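Local coordinates for methyltransferase small domain-containing protein (Thermoplasma acidophilum, PDB 1NE2), which is of unknown function but has the fold of an S-adenosylmethionine-dependent methyltransferase and probably acts as a transferase, at residues B[102-107]-B[128-133]; B[140-145]-B[156-161]; B[54-59]-B[136-141]; B[64-69]-B[77-82]. All blocks are in the same frame, centred on the assembly; numbering follows the deposited sequence.

Contact 1. Residues B[102-107]-B[128-133]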
loop_
_atom_site.group_PDB
_atom_site.type_symbol
_atom_site.label_atom_id
_atom_site.label_comp_id
_atom_site.label_asym_id
_atom_site.label_seq_id
_atom_site.Cartn_x
_atom_site.Cartn_y
_atom_site.Cartn_z
ATOM N N ALA B 102 -13.195 -4.243 5.897
ATOM C CA ALA B 102 -12.589 -3.951 7.188
ATOM C C ALA B 102 -13.163 -2.717 7.847
ATOM O O ALA B 102 -13.680 -1.821 7.180
ATOM C CB ALA B 102 -11.076 -3.778 7.030
ATOM N N ASP B 103 -13.086 -2.690 9.173
ATOM C CA ASP B 103 -13.531 -1.536 9.931
ATOM C C ASP B 103 -12.273 -0.671 9.971
ATOM O O ASP B 103 -11.159 -1.196 9.904
ATOM C CB ASP B 103 -13.927 -1.934 11.352
ATOM C CG ASP B 103 -14.314 -0.740 12.199
ATOM O OD1 ASP B 103 -15.349 -0.109 11.900
ATOM O OD2 ASP B 103 -13.577 -0.426 13.156
ATOM N N VAL B 104 -12.436 0.640 10.080
ATOM C CA VAL B 104 -11.280 1.528 10.098
ATOM C C VAL B 104 -10.321 1.238 11.255
ATOM O O VAL B 104 -9.107 1.422 11.128
ATOM C CB VAL B 104 -11.731 3.016 10.118
ATOM C CG1 VAL B 104 -12.468 3.334 11.410
ATOM C CG2 VAL B 104 -10.531 3.931 9.935
ATOM N N SER B 105 -10.851 0.755 12.375
ATOM C CA SER B 105 -10.006 0.448 13.529
ATOM C C SER B 105 -8.993 -0.655 13.222
ATOM O O SER B 105 -7.958 -0.759 13.881
ATOM C CB SER B 105 -10.871 0.011 14.715
ATOM O OG SER B 105 -11.483 -1.240 14.453
ATOM N N GLU B 106 -9.295 -1.473 12.218
ATOM C CA GLU B 106 -8.423 -2.583 11.837
ATOM C C GLU B 106 -7.217 -2.185 10.982
ATOM O O GLU B 106 -6.253 -2.941 10.886
ATOM C CB GLU B 106 -9.220 -3.639 11.071
ATOM C CG GLU B 106 -10.620 -3.889 11.597
ATOM C CD GLU B 106 -11.348 -4.960 10.803
ATOM O OE1 GLU B 106 -12.595 -4.980 10.832
ATOM O OE2 GLU B 106 -10.675 -5.789 10.157
ATOM N N ILE B 107 -7.274 -1.017 10.350
ATOM C CA ILE B 107 -6.178 -0.562 9.492
ATOM C C ILE B 107 -4.892 -0.336 10.295
ATOM O O ILE B 107 -4.896 0.349 11.316
ATOM C CB ILE B 107 -6.583 0.722 8.734
ATOM C CG1 ILE B 107 -7.828 0.450 7.875
ATOM C CG2 ILE B 107 -5.429 1.213 7.872
ATOM C CD1 ILE B 107 -7.675 -0.689 6.873
ATOM N N ASP B 128 -16.812 8.974 13.006
ATOM C CA ASP B 128 -16.332 10.114 12.228
ATOM C C ASP B 128 -14.915 10.519 12.630
ATOM O O ASP B 128 -14.074 10.800 11.773
ATOM C CB ASP B 128 -17.279 11.307 12.389
ATOM C CG ASP B 128 -18.709 10.970 12.008
ATOM O OD1 ASP B 128 -18.908 10.268 10.994
ATOM O OD2 ASP B 128 -19.637 11.415 12.714
ATOM N N ARG B 129 -14.654 10.551 13.932
ATOM C CA ARG B 129 -13.332 10.911 14.429
ATOM C C ARG B 129 -12.372 9.749 14.214
ATOM O O ARG B 129 -11.159 9.942 14.109
ATOM C CB ARG B 129 -13.391 11.257 15.919
ATOM C CG ARG B 129 -14.283 12.439 16.248
ATOM C CD ARG B 129 -14.117 12.868 17.697
ATOM N NE ARG B 129 -14.980 13.997 18.033
ATOM C CZ ARG B 129 -14.955 14.637 19.197
ATOM N NH1 ARG B 129 -14.107 14.263 20.146
ATOM N NH2 ARG B 129 -15.783 15.651 19.415
ATOM N N ALA B 130 -12.928 8.542 14.148
ATOM C CA ALA B 130 -12.137 7.335 13.948
ATOM C C ALA B 130 -11.356 7.413 12.641
ATOM O O ALA B 130 -10.175 7.059 12.592
ATOM C CB ALA B 130 -13.048 6.110 13.942
ATOM N N PHE B 131 -12.017 7.875 11.584
ATOM C CA PHE B 131 -11.362 7.996 10.289
ATOM C C PHE B 131 -10.264 9.046 10.321
ATOM O O PHE B 131 -9.195 8.846 9.751
ATOM C CB PHE B 131 -12.376 8.344 9.196
ATOM C CG PHE B 131 -13.018 7.144 8.568
ATOM C CD1 PHE B 131 -13.788 6.272 9.330
ATOM C CD2 PHE B 131 -12.834 6.872 7.216
ATOM C CE1 PHE B 131 -14.367 5.139 8.752
ATOM C CE2 PHE B 131 -13.407 5.744 6.628
ATOM C CZ PHE B 131 -14.173 4.876 7.396
ATOM N N ILE B 132 -10.529 10.167 10.983
ATOM C CA ILE B 132 -9.534 11.225 11.071
ATOM C C ILE B 132 -8.327 10.714 11.852
ATOM O O ILE B 132 -7.184 10.863 11.415
ATOM C CB ILE B 132 -10.109 12.475 11.768
ATOM C CG1 ILE B 132 -11.339 12.969 11.004
ATOM C CG2 ILE B 132 -9.053 13.569 11.821
ATOM C CD1 ILE B 132 -12.055 14.132 11.662
ATOM N N ASP B 133 -8.581 10.095 13.000
ATOM C CA ASP B 133 -7.503 9.560 13.825
ATOM C C ASP B 133 -6.668 8.532 13.074
ATOM O O ASP B 133 -5.436 8.576 13.108
ATOM C CB ASP B 133 -8.070 8.919 15.092
ATOM C CG ASP B 133 -8.475 9.944 16.130
ATOM O OD1 ASP B 133 -9.090 9.548 17.141
ATOM O OD2 ASP B 133 -8.173 11.141 15.939
#
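V104 and F131 carry this contact, with A130 beside them. V104 sits in a short 3-10 turn of 104-106, and its side chain is directed at the helix running through 128-133. Its CB lies over the rim of the F131 ring, 3.6 Å from CE1, in an off-centre CH-pi contact whose direction is 30° off the ring normal. From CB the side chain forks. CG1, placed between the backbone N and the carbonyl carbon (chi1 65°), lies 3.7 Å from F131 CE1 and 3.8 Å from A130 CB. CG2 keeps to one face of the ring, 4.1 Å from F131 CD1. A branched valine suits this place because its forked end meets the aromatic rim and the alanine methyl at once, while the small A130 lets the turn come close to the helix. The turn is braced from within: D103 OD2 accepts from S105 N (3.1 Å), an Asx turn, and from S105 OG through its anti lone pair at 2.6 Å. W114 and F80 of the sheet also touch V104. V104 thus meets A130 and F131 by van der Waals and CH-pi contact alone; a polar tie between loop and helix comes next to it, from K134 NZ to I107 O.

Contact 2. Residues B[140-145]-B[156-161]; sequences MWIYSI and REFSAR
The nearest alpha carbons, those of I142 on the strand and F158 on the helix, stand 8.9 Å apart, a spacing bridged by side chains, with no hydrogen bond between the segments. F158 spans most of it. Its ring meets two strand residues whose side chains point to the helix, I142 and S144, while Y143 between them faces the other side of the sheet. I142 CG2 comes to 4.4 Å from F158 CE1, and S144 CB lies 4.2 Å from F158 CZ; both approach the ring obliquely. A long flat phenylalanine suits a helix set this far above a sheet, and S144, being small, accepts the ring's end against its CB. This is the layering of an alpha/beta Rossmann-like methyltransferase fold, in which helices 126-138 and 151-161 cover the face of the sheet that I142 and S144 look toward. F193 of strand 187-197 meets the F158 ring edge-to-face, and I132 touches it from helix 126-138. On the helix's outward side R156 grips E157 side-on, NE and NH2 both holding the single oxygen OE1, each at 2.8 Å. That oxygen lies in the guanidinium plane, 2° out of it.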
loop_
_atom_site.group_PDB
_atom_site.type_symbol
_atom_site.label_atom_id
_atom_site.label_comp_id
_atom_site.label_asym_id
_atom_site.label_seq_id
_atom_site.Cartn_x
_atom_site.Cartn_y
_atom_site.Cartn_z
HETATM N N MSE B 140 1.060 10.233 5.200
HETATM C CA MSE B 140 1.732 11.527 5.184
HETATM C C MSE B 140 0.848 12.613 4.573
HETATM O O MSE B 140 0.847 13.760 5.038
HETATM C CB MSE B 140 3.040 11.420 4.401
HETATM C CG MSE B 140 3.778 12.738 4.264
HETATM SE SE MSE B 140 5.668 12.506 3.945
HETATM C CE MSE B 140 5.661 12.352 2.033
ATOM N N TRP B 141 0.098 12.248 3.536
ATOM C CA TRP B 141 -0.789 13.190 2.853
ATOM C C TRP B 141 -2.226 12.701 2.976
ATOM O O TRP B 141 -2.550 11.587 2.576
ATOM C CB TRP B 141 -0.389 13.316 1.386
ATOM C CG TRP B 141 1.036 13.753 1.213
ATOM C CD1 TRP B 141 2.145 12.951 1.153
ATOM C CD2 TRP B 141 1.508 15.098 1.140
ATOM N NE1 TRP B 141 3.276 13.721 1.047
ATOM C CE2 TRP B 141 2.914 15.043 1.039
ATOM C CE3 TRP B 141 0.875 16.351 1.155
ATOM C CZ2 TRP B 141 3.706 16.197 0.948
ATOM C CZ3 TRP B 141 1.661 17.500 1.064
ATOM C CH2 TRP B 141 3.063 17.411 0.961
ATOM N N ILE B 142 -3.085 13.551 3.524
ATOM C CA ILE B 142 -4.475 13.201 3.782
ATOM C C ILE B 142 -5.461 14.090 3.024
ATOM O O ILE B 142 -5.385 15.321 3.089
ATOM C CB ILE B 142 -4.722 13.291 5.315
ATOM C CG1 ILE B 142 -3.841 12.244 6.020
ATOM C CG2 ILE B 142 -6.194 13.094 5.633
ATOM C CD1 ILE B 142 -3.587 12.503 7.492
ATOM N N TYR B 143 -6.393 13.456 2.319
ATOM C CA TYR B 143 -7.395 14.168 1.523
ATOM C C TYR B 143 -8.802 13.701 1.862
ATOM O O TYR B 143 -9.028 12.518 2.113
ATOM C CB TYR B 143 -7.152 13.924 0.033
ATOM C CG TYR B 143 -5.863 14.507 -0.491
ATOM C CD1 TYR B 143 -5.826 15.803 -1.003
ATOM C CD2 TYR B 143 -4.682 13.761 -0.488
ATOM C CE1 TYR B 143 -4.640 16.347 -1.512
ATOM C CE2 TYR B 143 -3.491 14.293 -0.992
ATOM C CZ TYR B 143 -3.483 15.584 -1.506
ATOM O OH TYR B 143 -2.324 16.100 -2.046
ATOM N N SER B 144 -9.747 14.634 1.844
ATOM C CA SER B 144 -11.142 14.320 2.148
ATOM C C SER B 144 -12.068 15.179 1.309
ATOM O O SER B 144 -11.792 16.357 1.070
ATOM C CB SER B 144 -11.443 14.585 3.630
ATOM O OG SER B 144 -12.819 14.362 3.927
ATOM N N ILE B 145 -13.163 14.584 0.853
ATOM C CA ILE B 145 -14.152 15.322 0.089
ATOM C C ILE B 145 -15.480 14.916 0.703
ATOM O O ILE B 145 -15.761 13.729 0.868
ATOM C CB ILE B 145 -14.114 14.999 -1.437
ATOM C CG1 ILE B 145 -15.154 15.863 -2.160
ATOM C CG2 ILE B 145 -14.385 13.517 -1.687
ATOM C CD1 ILE B 145 -15.000 15.912 -3.670
ATOM N N ARG B 156 -10.599 22.349 11.966
ATOM C CA ARG B 156 -10.037 22.392 13.311
ATOM C C ARG B 156 -9.190 21.149 13.562
ATOM O O ARG B 156 -8.021 21.246 13.936
ATOM C CB ARG B 156 -11.158 22.453 14.354
ATOM C CG ARG B 156 -10.681 22.721 15.774
ATOM C CD ARG B 156 -11.791 22.449 16.779
ATOM N NE ARG B 156 -11.941 21.019 17.046
ATOM C CZ ARG B 156 -12.948 20.485 17.727
ATOM N NH1 ARG B 156 -13.910 21.259 18.214
ATOM N NH2 ARG B 156 -12.989 19.176 17.934
ATOM N N GLU B 157 -9.791 19.983 13.350
ATOM C CA GLU B 157 -9.103 18.714 13.567
ATOM C C GLU B 157 -7.884 18.505 12.669
ATOM O O GLU B 157 -6.832 18.067 13.140
ATOM C CB GLU B 157 -10.076 17.543 13.384
ATOM C CG GLU B 157 -11.164 17.452 14.447
ATOM C CD GLU B 157 -10.605 17.494 15.862
ATOM O OE1 GLU B 157 -10.687 18.564 16.506
ATOM O OE2 GLU B 157 -10.072 16.463 16.325
ATOM N N PHE B 158 -8.022 18.802 11.380
ATOM C CA PHE B 158 -6.902 18.629 10.459
ATOM C C PHE B 158 -5.736 19.563 10.779
ATOM O O PHE B 158 -4.582 19.147 10.766
ATOM C CB PHE B 158 -7.348 18.861 9.007
ATOM C CG PHE B 158 -8.247 17.783 8.460
ATOM C CD1 PHE B 158 -8.029 16.445 8.775
ATOM C CD2 PHE B 158 -9.280 18.102 7.585
ATOM C CE1 PHE B 158 -8.824 15.439 8.224
ATOM C CE2 PHE B 158 -10.081 17.105 7.028
ATOM C CZ PHE B 158 -9.852 15.774 7.347
ATOM N N SER B 159 -6.037 20.826 11.072
ATOM C CA SER B 159 -4.991 21.796 11.370
ATOM C C SER B 159 -4.282 21.501 12.688
ATOM O O SER B 159 -3.147 21.921 12.894
ATOM C CB SER B 159 -5.566 23.218 11.383
ATOM O OG SER B 159 -6.549 23.374 12.390
ATOM N N ALA B 160 -4.940 20.765 13.575
ATOM C CA ALA B 160 -4.335 20.427 14.859
ATOM C C ALA B 160 -3.309 19.302 14.720
ATOM O O ALA B 160 -2.453 19.127 15.586
ATOM C CB ALA B 160 -5.411 20.022 15.855
ATOM N N ARG B 161 -3.383 18.551 13.625
ATOM C CA ARG B 161 -2.454 17.444 13.413
ATOM C C ARG B 161 -1.627 17.555 12.136
ATOM O O ARG B 161 -0.773 16.709 11.875
ATOM C CB ARG B 161 -3.214 16.114 13.415
ATOM C CG ARG B 161 -3.653 15.645 14.795
ATOM C CD ARG B 161 -2.450 15.375 15.691
ATOM N NE ARG B 161 -2.837 14.826 16.989
ATOM C CZ ARG B 161 -1.978 14.510 17.955
ATOM N NH1 ARG B 161 -0.676 14.690 17.776
ATOM N NH2 ARG B 161 -2.421 14.013 19.103
#

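Contact 3. Residues B[54-59]-B[136-141]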
loop_
_atom_site.group_PDB
_atom_site.type_symbol
_atom_site.label_atom_id
_atom_site.label_comp_id
_atom_site.label_asym_id
_atom_site.label_seq_id
_atom_site.Cartn_x
_atom_site.Cartn_y
_atom_site.Cartn_z
ATOM N N SER B 54 2.077 5.037 -2.675
ATOM C CA SER B 54 1.264 3.975 -2.101
ATOM C C SER B 54 0.040 4.746 -1.593
ATOM O O SER B 54 0.169 5.735 -0.866
ATOM C CB SER B 54 2.008 3.267 -0.962
ATOM O OG SER B 54 2.463 4.181 0.016
ATOM N N VAL B 55 -1.145 4.305 -1.993
ATOM C CA VAL B 55 -2.382 4.996 -1.645
ATOM C C VAL B 55 -3.392 4.100 -0.954
ATOM O O VAL B 55 -3.523 2.930 -1.293
ATOM C CB VAL B 55 -3.061 5.542 -2.933
ATOM C CG1 VAL B 55 -4.399 6.203 -2.607
ATOM C CG2 VAL B 55 -2.133 6.524 -3.630
ATOM N N ILE B 56 -4.111 4.658 0.013
ATOM C CA ILE B 56 -5.160 3.912 0.679
ATOM C C ILE B 56 -6.433 4.752 0.617
ATOM O O ILE B 56 -6.439 5.935 0.967
ATOM C CB ILE B 56 -4.823 3.553 2.159
ATOM C CG1 ILE B 56 -5.974 2.715 2.736
ATOM C CG2 ILE B 56 -4.555 4.816 2.987
ATOM C CD1 ILE B 56 -5.626 1.976 4.029
ATOM N N ASP B 57 -7.497 4.132 0.125
ATOM C CA ASP B 57 -8.798 4.777 -0.000
ATOM C C ASP B 57 -9.715 4.208 1.088
ATOM O O ASP B 57 -10.059 3.024 1.065
ATOM C CB ASP B 57 -9.375 4.496 -1.390
ATOM C CG ASP B 57 -10.708 5.176 -1.610
ATOM O OD1 ASP B 57 -10.919 6.253 -1.022
ATOM O OD2 ASP B 57 -11.532 4.643 -2.380
ATOM N N ALA B 58 -10.093 5.055 2.040
ATOM C CA ALA B 58 -10.941 4.648 3.165
ATOM C C ALA B 58 -12.424 4.824 2.869
ATOM O O ALA B 58 -12.845 5.881 2.393
ATOM C CB ALA B 58 -10.555 5.452 4.408
ATOM N N GLY B 59 -13.217 3.792 3.167
ATOM C CA GLY B 59 -14.650 3.846 2.902
ATOM C C GLY B 59 -14.837 3.946 1.401
ATOM O O GLY B 59 -15.558 4.807 0.887
ATOM N N PHE B 136 -4.292 10.114 10.330
ATOM C CA PHE B 136 -3.065 10.713 10.830
ATOM C C PHE B 136 -2.048 9.742 11.422
ATOM O O PHE B 136 -0.891 10.099 11.647
ATOM C CB PHE B 136 -3.413 11.822 11.821
ATOM C CG PHE B 136 -3.858 13.085 11.151
ATOM C CD1 PHE B 136 -2.923 13.974 10.629
ATOM C CD2 PHE B 136 -5.210 13.358 10.979
ATOM C CE1 PHE B 136 -3.328 15.117 9.942
ATOM C CE2 PHE B 136 -5.628 14.500 10.290
ATOM C CZ PHE B 136 -4.682 15.381 9.771
ATOM N N GLU B 137 -2.469 8.507 11.651
ATOM C CA GLU B 137 -1.571 7.496 12.181
ATOM C C GLU B 137 -1.066 6.648 11.013
ATOM O O GLU B 137 -0.092 5.903 11.142
ATOM C CB GLU B 137 -2.333 6.614 13.174
ATOM C CG GLU B 137 -1.550 5.437 13.717
ATOM C CD GLU B 137 -2.392 4.552 14.616
ATOM O OE1 GLU B 137 -1.859 3.541 15.124
ATOM O OE2 GLU B 137 -3.586 4.868 14.814
ATOM N N THR B 138 -1.718 6.805 9.863
ATOM C CA THR B 138 -1.425 6.010 8.670
ATOM C C THR B 138 -0.672 6.646 7.500
ATOM O O THR B 138 0.224 6.018 6.915
ATOM C CB THR B 138 -2.753 5.443 8.087
ATOM O OG1 THR B 138 -3.424 4.650 9.080
ATOM C CG2 THR B 138 -2.482 4.586 6.860
ATOM N N SER B 139 -1.024 7.878 7.153
ATOM C CA SER B 139 -0.424 8.510 5.983
ATOM C C SER B 139 0.178 9.897 6.136
ATOM O O SER B 139 -0.160 10.647 7.050
ATOM C CB SER B 139 -1.469 8.553 4.866
ATOM O OG SER B 139 -2.078 7.284 4.694
HETATM N N MSE B 140 1.060 10.233 5.200
HETATM C CA MSE B 140 1.732 11.527 5.184
HETATM C C MSE B 140 0.848 12.613 4.573
HETATM O O MSE B 140 0.847 13.760 5.038
HETATM C CB MSE B 140 3.040 11.420 4.401
HETATM C CG MSE B 140 3.778 12.738 4.264
HETATM SE SE MSE B 140 5.668 12.506 3.945
HETATM C CE MSE B 140 5.661 12.352 2.033
ATOM N N TRP B 141 0.098 12.248 3.536
ATOM C CA TRP B 141 -0.789 13.190 2.853
ATOM C C TRP B 141 -2.226 12.701 2.976
ATOM O O TRP B 141 -2.550 11.587 2.576
ATOM C CB TRP B 141 -0.389 13.316 1.386
ATOM C CG TRP B 141 1.036 13.753 1.213
ATOM C CD1 TRP B 141 2.145 12.951 1.153
ATOM C CD2 TRP B 141 1.508 15.098 1.140
ATOM N NE1 TRP B 141 3.276 13.721 1.047
ATOM C CE2 TRP B 141 2.914 15.043 1.039
ATOM C CE3 TRP B 141 0.875 16.351 1.155
ATOM C CZ2 TRP B 141 3.706 16.197 0.948
ATOM C CZ3 TRP B 141 1.661 17.500 1.064
ATOM C CH2 TRP B 141 3.063 17.411 0.961
#
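A small buried van der Waals contact joins strand 54-58, an inner strand of the sheet between 76-81 and 111-116, to the end of helix 126-138, where the chain leaves the helix and heads for the next strand. I56 bears it from the strand, and T138 and S139 from the other segment. The nearest alpha carbons, of I56 and S139, are 8.5 Å apart, and no hydrogen bond crosses the gap. I56 uses one branch, CG2, which chi1 of -178° sets between the backbone N and the carbonyl carbon while CG1 extends anti to N. That methyl lies 3.9 Å from S139 OG and 4.4 Å from T138 CG2, so it faces the hydroxyl oxygen of S139 and the methyl of T138 just before it. Beta-branched isoleucine is at home in a strand, and its methyl branch is enough to reach the helix end. Strand 54-58 is the first strand of the 3-2-1-4-5-7-6 order that marks the class I methyltransferase fold, and the helix covers one face of the sheet. S139 is the first residue to depart from helical phi/psi. Threonine suits the place just before this exit because T138 OG1 bonds back to K134 O in its own helix, leaving its methyl to meet I56. S139 OG makes a weak hydrogen bond to Y111 O, a link to strand 111-116. Y111 also packs against both I56 and T138, and N197 ND2 binds the carbonyl oxygens of F136 and S139. At the start of the strand, S54 OG bonds to K110 O of the second subunit.

Contact 4. Residues B[64-69]-B[77-82]; sequences ILACGS and VTAFDI
A66 CB of the helix and A79 CB of the strand meet at 3.6 Å, the two methyls facing each other where the backbones are nearest. V77, two residues earlier on the same strand face, spreads its branches along the helix. Its CG1, anti to the backbone N (chi1 -176°), lies 4.0 Å from A66 CB; it also rests against the backbone carbonyl oxygen A66 O at 3.7 Å, a van der Waals contact. CG2 turns toward the next helical turn and S69 CB, at 4.2 Å. Two alanines suit the place because the axes of helix and strand, nearly antiparallel at 177°, approach to 8.5 Å, and beta-branched V77 fills the wider interval beside them.

Polar bonds stay within the helix. S69 turns its hydroxyl back to L65 O at 2.9 Å, tilted 21° from the carbonyl plane, while S69 N reaches the same oxygen from the opposite face. The buried hydroxyl is thus paired inside its own helix, and S69 CB is presented to V77. On the far side of the helix, C67 forms a disulfide with C94.

Strand 54-58, helix 64-71 and strand 76-81 form a beta-alpha-beta unit, and A66 fits a Rossmann-type glycine-rich pattern, consistent with the methyltransferase family. Strand 76-81 runs parallel between strands 54-58 and 98-101; D57 and F99 on these flank both alanines, and helix 34-46 packs against the helix through L41 and S69.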
loop_
_atom_site.group_PDB
_atom_site.type_symbol
_atom_site.label_atom_id
_atom_site.label_comp_id
_atom_site.label_asym_id
_atom_site.label_seq_id
_atom_site.Cartn_x
_atom_site.Cartn_y
_atom_site.Cartn_z
ATOM N N ILE B 64 -14.791 3.769 -6.710
ATOM C CA ILE B 64 -14.420 4.758 -7.717
ATOM C C ILE B 64 -13.127 5.537 -7.440
ATOM O O ILE B 64 -12.298 5.698 -8.336
ATOM C CB ILE B 64 -15.580 5.754 -7.980
ATOM C CG1 ILE B 64 -15.235 6.635 -9.181
ATOM C CG2 ILE B 64 -15.861 6.589 -6.740
ATOM C CD1 ILE B 64 -16.360 7.567 -9.616
ATOM N N LEU B 65 -12.930 6.013 -6.216
ATOM C CA LEU B 65 -11.711 6.768 -5.931
ATOM C C LEU B 65 -10.455 5.891 -5.931
ATOM O O LEU B 65 -9.369 6.355 -6.286
ATOM C CB LEU B 65 -11.842 7.524 -4.603
ATOM C CG LEU B 65 -12.930 8.610 -4.549
ATOM C CD1 LEU B 65 -12.830 9.362 -3.219
ATOM C CD2 LEU B 65 -12.772 9.585 -5.703
ATOM N N ALA B 66 -10.604 4.622 -5.559
ATOM C CA ALA B 66 -9.472 3.702 -5.532
ATOM C C ALA B 66 -9.100 3.324 -6.960
ATOM O O ALA B 66 -7.927 3.329 -7.320
ATOM C CB ALA B 66 -9.829 2.446 -4.726
ATOM N N CYS B 67 -10.106 2.991 -7.767
ATOM C CA CYS B 67 -9.873 2.635 -9.161
ATOM C C CYS B 67 -9.224 3.818 -9.869
ATOM O O CYS B 67 -8.314 3.649 -10.683
ATOM C CB CYS B 67 -11.192 2.298 -9.866
ATOM S SG CYS B 67 -12.060 0.799 -9.294
ATOM N N GLY B 68 -9.714 5.019 -9.567
ATOM C CA GLY B 68 -9.165 6.213 -10.188
ATOM C C GLY B 68 -7.700 6.423 -9.848
ATOM O O GLY B 68 -6.900 6.839 -10.700
ATOM N N SER B 69 -7.341 6.157 -8.595
ATOM C CA SER B 69 -5.957 6.312 -8.163
ATOM C C SER B 69 -5.094 5.323 -8.922
ATOM O O SER B 69 -3.986 5.646 -9.329
ATOM C CB SER B 69 -5.825 6.061 -6.659
ATOM O OG SER B 69 -6.534 7.041 -5.922
ATOM N N VAL B 77 -2.335 0.509 -4.549
ATOM C CA VAL B 77 -3.582 1.064 -4.050
ATOM C C VAL B 77 -4.274 0.038 -3.166
ATOM O O VAL B 77 -4.448 -1.120 -3.546
ATOM C CB VAL B 77 -4.552 1.452 -5.192
ATOM C CG1 VAL B 77 -5.797 2.105 -4.602
ATOM C CG2 VAL B 77 -3.870 2.413 -6.174
ATOM N N THR B 78 -4.653 0.471 -1.973
ATOM C CA THR B 78 -5.348 -0.393 -1.035
ATOM C C THR B 78 -6.642 0.351 -0.728
ATOM O O THR B 78 -6.661 1.578 -0.682
ATOM C CB THR B 78 -4.485 -0.610 0.226
ATOM O OG1 THR B 78 -3.353 -1.424 -0.123
ATOM C CG2 THR B 78 -5.284 -1.283 1.332
ATOM N N ALA B 79 -7.737 -0.375 -0.562
ATOM C CA ALA B 79 -9.014 0.281 -0.301
ATOM C C ALA B 79 -9.872 -0.619 0.564
ATOM O O ALA B 79 -9.868 -1.830 0.387
ATOM C CB ALA B 79 -9.725 0.578 -1.623
ATOM N N PHE B 80 -10.618 -0.026 1.490
ATOM C CA PHE B 80 -11.450 -0.817 2.383
ATOM C C PHE B 80 -12.819 -0.207 2.630
ATOM O O PHE B 80 -13.028 0.996 2.463
ATOM C CB PHE B 80 -10.725 -1.006 3.719
ATOM C CG PHE B 80 -10.591 0.261 4.526
ATOM C CD1 PHE B 80 -11.572 0.625 5.446
ATOM C CD2 PHE B 80 -9.472 1.079 4.378
ATOM C CE1 PHE B 80 -11.438 1.787 6.212
ATOM C CE2 PHE B 80 -9.324 2.239 5.135
ATOM C CZ PHE B 80 -10.310 2.594 6.055
ATOM N N ASP B 81 -13.754 -1.062 3.026
ATOM C CA ASP B 81 -15.115 -0.647 3.326
ATOM C C ASP B 81 -15.649 -1.681 4.300
ATOM O O ASP B 81 -15.217 -2.831 4.290
ATOM C CB ASP B 81 -15.990 -0.647 2.070
ATOM C CG ASP B 81 -17.242 0.197 2.238
ATOM O OD1 ASP B 81 -17.201 1.389 1.872
ATOM O OD2 ASP B 81 -18.262 -0.318 2.754
ATOM N N ILE B 82 -16.589 -1.273 5.138
ATOM C CA ILE B 82 -17.163 -2.189 6.107
ATOM C C ILE B 82 -18.173 -3.118 5.438
ATOM O O ILE B 82 -18.440 -4.214 5.931
ATOM C CB ILE B 82 -17.867 -1.411 7.237
ATOM C CG1 ILE B 82 -18.355 -2.381 8.319
ATOM C CG2 ILE B 82 -19.020 -0.602 6.666
ATOM C CD1 ILE B 82 -17.241 -3.150 8.996
#

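Overall arrangement
From the N terminus, strand 54-58 opens the loop that contact 3 will close at the end of helix 126-138. Within it, contact 4 closes first, bringing strand 76-81 back beside helix 64-71. Contact 1 follows in series with contact 4, still within that loop, tying the loop after strand 98-101 to helix 126-138. Contact 2 then begins on residues 140-141, which contact 3 also uses, and joins strand 142-147 to helix 151-161. The contacts are continuous in space: backbone bonds between strands 54-58 and 76-81 link contacts 3 and 4, F136 of contact 3 packs on F158 of contact 2, and F131 of contact 1 touches A58. Contacts 2 and 4 lie on opposite sides of the chain's centre.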